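Lmo2184 protein (PDB 5JOQ) probably binds heme at the outer face of the cell membrane, as the substrate-binding lipoprotein of an ABC transporter for iron uptake. Local coordinates at residues Asp155-Lys158 with Ser159-Lys163; Gln204-Glu207 with Tyr208-Ser211. All coordinates share one frame; numbering follows the deposited sequence.

Contact 1: Asp155-Lys158 with Ser159-Lys163; sequences DQVK and SNVAK
The carboxamides of Q156 and N160 meet obliquely, one turn apart on the helix, their planes 46° apart. At the edge of the Q156 amide, NE2 donates to OD1 of N160 over 2.9 Å, and the acceptor lies almost in the plane of that amide. Seen from N160 the approach is different: NE2 comes from above the carbonyl plane, well off a lone pair, and the N-H...O angle of 150° is only moderately straight. Q156 reaches this position because CG is anti to the backbone N (chi1 179°) and the chain then bends at chi2. The other end of the N160 amide, ND2, is weakly bonded to E284 of helix 276-288. Glutamine and asparagine suit this place, since each amide can donate and accept at once. The contact is an i to i+4 pairing in the last turns of the long helix 140-161, part of which is predicted as coiled coil. Main-chain bonds of the same spacing accompany it, from S159 N to D155 O (2.9 Å), from N160 N to Q156 O and from V161 N to V157 O. V157 CG1 lies 4.4 Å from V161 CG1; both valines are buried against helix 276-288, V157 on L280 and V161 on Y288, where short branched apolar side chains suit helix-helix packing.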
loop_
_atom_site.group_PDB
_atom_site.type_symbol
_atom_site.label_atom_id
_atom_site.label_comp_id
_atom_site.label_asym_id
_atom_site.label_seq_id
_atom_site.Cartn_x
_atom_site.Cartn_y
_atom_site.Cartn_z
ATOM N N ASP A 155 9.160 -21.440 -25.523
ATOM C CA ASP A 155 9.023 -22.725 -26.181
ATOM C C ASP A 155 9.342 -23.850 -25.216
ATOM O O ASP A 155 8.734 -24.900 -25.278
ATOM C CB ASP A 155 9.886 -22.817 -27.441
ATOM C CG ASP A 155 9.264 -22.108 -28.632
ATOM O OD1 ASP A 155 8.116 -21.661 -28.525
ATOM O OD2 ASP A 155 9.934 -22.011 -29.671
ATOM N N GLN A 156 10.310 -23.630 -24.338
ATOM C CA GLN A 156 10.691 -24.678 -23.391
ATOM C C GLN A 156 9.560 -24.981 -22.407
ATOM O O GLN A 156 9.288 -26.152 -22.091
ATOM C CB GLN A 156 11.965 -24.270 -22.639
ATOM C CG GLN A 156 12.402 -25.326 -21.614
ATOM C CD GLN A 156 12.866 -26.601 -22.306
ATOM O OE1 GLN A 156 13.795 -26.562 -23.124
ATOM N NE2 GLN A 156 12.200 -27.737 -22.012
ATOM N N VAL A 157 8.903 -23.943 -21.885
ATOM C CA VAL A 157 7.749 -24.168 -21.004
ATOM C C VAL A 157 6.647 -24.883 -21.766
ATOM O O VAL A 157 6.096 -25.883 -21.304
ATOM C CB VAL A 157 7.253 -22.836 -20.409
ATOM C CG1 VAL A 157 5.971 -23.079 -19.541
ATOM C CG2 VAL A 157 8.367 -22.245 -19.558
ATOM N N LYS A 158 6.346 -24.416 -22.976
ATOM C CA LYS A 158 5.303 -25.066 -23.766
ATOM C C LYS A 158 5.601 -26.546 -23.958
ATOM O O LYS A 158 4.722 -27.396 -23.788
ATOM C CB LYS A 158 5.171 -24.362 -25.124
ATOM C CG LYS A 158 4.411 -23.030 -25.090
ATOM C CD LYS A 158 4.558 -22.251 -26.412
ATOM C CE LYS A 158 3.249 -21.821 -27.086
ATOM N NZ LYS A 158 3.557 -20.871 -28.278
ATOM N N SER A 159 6.839 -26.876 -24.303
ATOM C CA SER A 159 7.233 -28.250 -24.493
ATOM C C SER A 159 7.087 -29.061 -23.194
ATOM O O SER A 159 6.593 -30.153 -23.194
ATOM C CB SER A 159 8.678 -28.301 -24.987
ATOM O OG SER A 159 9.149 -29.616 -25.014
ATOM N N ASN A 160 7.490 -28.471 -22.086
ATOM C CA ASN A 160 7.431 -29.110 -20.788
ATOM C C ASN A 160 6.017 -29.506 -20.388
ATOM O O ASN A 160 5.816 -30.552 -19.845
ATOM C CB ASN A 160 7.886 -28.138 -19.701
ATOM C CG ASN A 160 9.381 -27.971 -19.607
ATOM O OD1 ASN A 160 10.149 -28.685 -20.218
ATOM N ND2 ASN A 160 9.792 -27.002 -18.813
ATOM N N VAL A 161 5.045 -28.648 -20.642
ATOM C CA VAL A 161 3.672 -28.918 -20.245
ATOM C C VAL A 161 2.755 -29.560 -21.272
ATOM O O VAL A 161 1.638 -29.902 -20.977
ATOM C CB VAL A 161 2.996 -27.598 -19.831
ATOM C CG1 VAL A 161 3.832 -26.872 -18.807
ATOM C CG2 VAL A 161 2.775 -26.716 -21.039
ATOM N N ALA A 162 3.250 -29.757 -22.478
ATOM C CA ALA A 162 2.399 -30.229 -23.547
ATOM C C ALA A 162 1.656 -31.520 -23.285
ATOM O O ALA A 162 0.532 -31.643 -23.680
ATOM C CB ALA A 162 3.184 -30.348 -24.836
ATOM N N LYS A 163 2.278 -32.476 -22.644
ATOM C CA LYS A 163 1.604 -33.751 -22.405
ATOM C C LYS A 163 1.046 -33.885 -20.992
ATOM O O LYS A 163 0.568 -34.966 -20.629
ATOM C CB LYS A 163 2.553 -34.926 -22.700
ATOM C CG LYS A 163 2.976 -34.988 -24.181
ATOM C CD LYS A 163 4.063 -36.035 -24.444
ATOM C CE LYS A 163 4.541 -35.956 -25.901
ATOM N NZ LYS A 163 5.572 -36.983 -26.271
#

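Contact 2: Gln204-Glu207 with Tyr208-Ser211; sequences QKVE and YLAS
Aliphatic packing joins V206 to L209 across the bend where a loop runs into strand 208-210. L209 is modelled in two conformers, and its contacts here belong to one of them. In that conformer CG2 of V206 faces CD2 of L209, and the side chains cross at about a right angle. The other methyl of the leucine, CD1, meets CG of Q204 at 3.6 Å, so the branched end of L209 touches both residues. Q204 lends its aliphatic part here, while its NE2 bonds to K202 O.

A second kind of contact is CH-pi. CB of E207 stands over one face of the Y208 ring, 4.0 Å from the centroid and 19° off the normal, displaced toward the rim. Beyond CG the glutamate chain runs extended (chi2 168°), which carries its carboxylate out to the water, turned nearly perpendicular to the ring (86°), with OE1 3.6 Å from Y208 CE2.

The polar link is that water, which donates to E207 OE1 over 2.7 Å and is also hydrogen-bonded to Y208 OH at 3.2 Å. L209 pairs through the main chain with V181 of the antiparallel strand 180-182, and E207 with T183 just after it. The tyrosine ring touches L180 and V182 of that strand, and E241 of the second subunit also packs on Y208.

Tyrosine therefore serves two chemistries at this buried strand position: its ring offers a face to carbon, and its hydroxyl shares a water with a carboxylate, which would probably help limit the swing of both side chains.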
loop_
_atom_site.group_PDB
_atom_site.type_symbol
_atom_site.label_atom_id
_atom_site.label_comp_id
_atom_site.label_asym_id
_atom_site.label_seq_id
_atom_site.Cartn_x
_atom_site.Cartn_y
_atom_site.Cartn_z
ATOM N N GLN A 204 -14.688 -14.724 -24.045
ATOM C CA GLN A 204 -14.915 -13.384 -23.559
ATOM C C GLN A 204 -14.207 -12.472 -24.538
ATOM O O GLN A 204 -13.416 -12.938 -25.397
ATOM C CB GLN A 204 -14.306 -13.157 -22.206
ATOM C CG GLN A 204 -14.951 -13.935 -21.105
ATOM C CD GLN A 204 -16.446 -13.858 -21.137
ATOM O OE1 GLN A 204 -17.021 -12.797 -21.079
ATOM N NE2 GLN A 204 -17.077 -14.992 -21.257
ATOM N N LYS A 205 -14.528 -11.195 -24.466
ATOM C CA LYS A 205 -13.885 -10.245 -25.341
ATOM C C LYS A 205 -13.116 -9.157 -24.591
ATOM O O LYS A 205 -12.482 -8.338 -25.197
ATOM C CB LYS A 205 -14.874 -9.638 -26.323
ATOM C CG LYS A 205 -15.860 -8.683 -25.701
ATOM C CD LYS A 205 -16.590 -7.875 -26.753
ATOM C CE LYS A 205 -17.626 -8.685 -27.497
ATOM N NZ LYS A 205 -18.400 -7.846 -28.460
ATOM N N VAL A 206 -13.181 -9.165 -23.274
ATOM C CA VAL A 206 -12.524 -8.164 -22.473
ATOM C C VAL A 206 -11.402 -8.752 -21.653
ATOM O O VAL A 206 -11.348 -9.933 -21.437
ATOM C CB VAL A 206 -13.487 -7.486 -21.482
ATOM C CG1 VAL A 206 -14.571 -6.719 -22.205
ATOM C CG2 VAL A 206 -14.083 -8.501 -20.537
ATOM N N GLU A 207 -10.509 -7.886 -21.215
ATOM C CA GLU A 207 -9.383 -8.280 -20.360
ATOM C C GLU A 207 -9.812 -8.596 -18.923
ATOM O O GLU A 207 -9.285 -9.540 -18.299
ATOM C CB GLU A 207 -8.349 -7.146 -20.346
ATOM C CG GLU A 207 -7.646 -6.914 -21.685
ATOM C CD GLU A 207 -6.845 -5.604 -21.710
ATOM O OE1 GLU A 207 -6.622 -5.011 -20.634
ATOM O OE2 GLU A 207 -6.430 -5.160 -22.790
ATOM N N TYR A 208 -10.729 -7.794 -18.358
ATOM C CA TYR A 208 -11.140 -7.939 -16.952
ATOM C C TYR A 208 -12.656 -7.918 -16.868
ATOM O O TYR A 208 -13.314 -7.090 -17.517
ATOM C CB TYR A 208 -10.563 -6.815 -16.050
ATOM C CG TYR A 208 -9.076 -6.672 -16.220
ATOM C CD1 TYR A 208 -8.211 -7.671 -15.773
ATOM C CD2 TYR A 208 -8.538 -5.555 -16.844
ATOM C CE1 TYR A 208 -6.845 -7.568 -15.977
ATOM C CE2 TYR A 208 -7.177 -5.447 -17.057
ATOM C CZ TYR A 208 -6.339 -6.463 -16.602
ATOM O OH TYR A 208 -4.994 -6.334 -16.824
ATOM N N LEU A 209 -13.213 -8.864 -16.116
ATOM C CA LEU A 209 -14.650 -8.989 -15.914
ATOM C C LEU A 209 -14.992 -8.775 -14.449
ATOM O O LEU A 209 -14.211 -9.109 -13.551
ATOM C CB LEU A 209 -15.164 -10.400 -16.304
ATOM C CG LEU A 209 -15.038 -10.823 -17.750
ATOM C CD1 LEU A 209 -15.039 -12.327 -17.851
ATOM C CD2 LEU A 209 -16.210 -10.241 -18.509
ATOM N N ALA A 210 -16.199 -8.289 -14.211
ATOM C CA ALA A 210 -16.743 -8.318 -12.860
ATOM C C ALA A 210 -16.966 -9.775 -12.447
ATOM O O ALA A 210 -17.299 -10.623 -13.270
ATOM C CB ALA A 210 -18.058 -7.536 -12.800
ATOM N N SER A 211 -16.740 -10.090 -11.178
ATOM C CA SER A 211 -16.813 -11.488 -10.756
ATOM C C SER A 211 -18.274 -11.892 -10.561
ATOM O O SER A 211 -19.036 -11.180 -9.908
ATOM C CB SER A 211 -16.011 -11.691 -9.472
ATOM O OG SER A 211 -16.526 -10.798 -8.476
HETATM O O HOH W 1 -4.210 -4.676 -19.496
#

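In the fold
Both contacts are local, and contact 1 comes before contact 2 in the sequence; their centres are 27 Å apart and their nearest atoms about 19 Å apart, so neither touches the other. Contact 1 lies in the last turns of the long helix 140-161, which in the bilobed solute-binding proteins of this family typically bridges the two lobes; the chain then enters the second lobe with strand 168-173. Contact 2 lies in that lobe, where strand 208-210 pairs with 180-182, itself paired with 168-173. Their centres are 21 Å and 16 Å from the centre of the chain. Contact 2 alone is touched by another subunit.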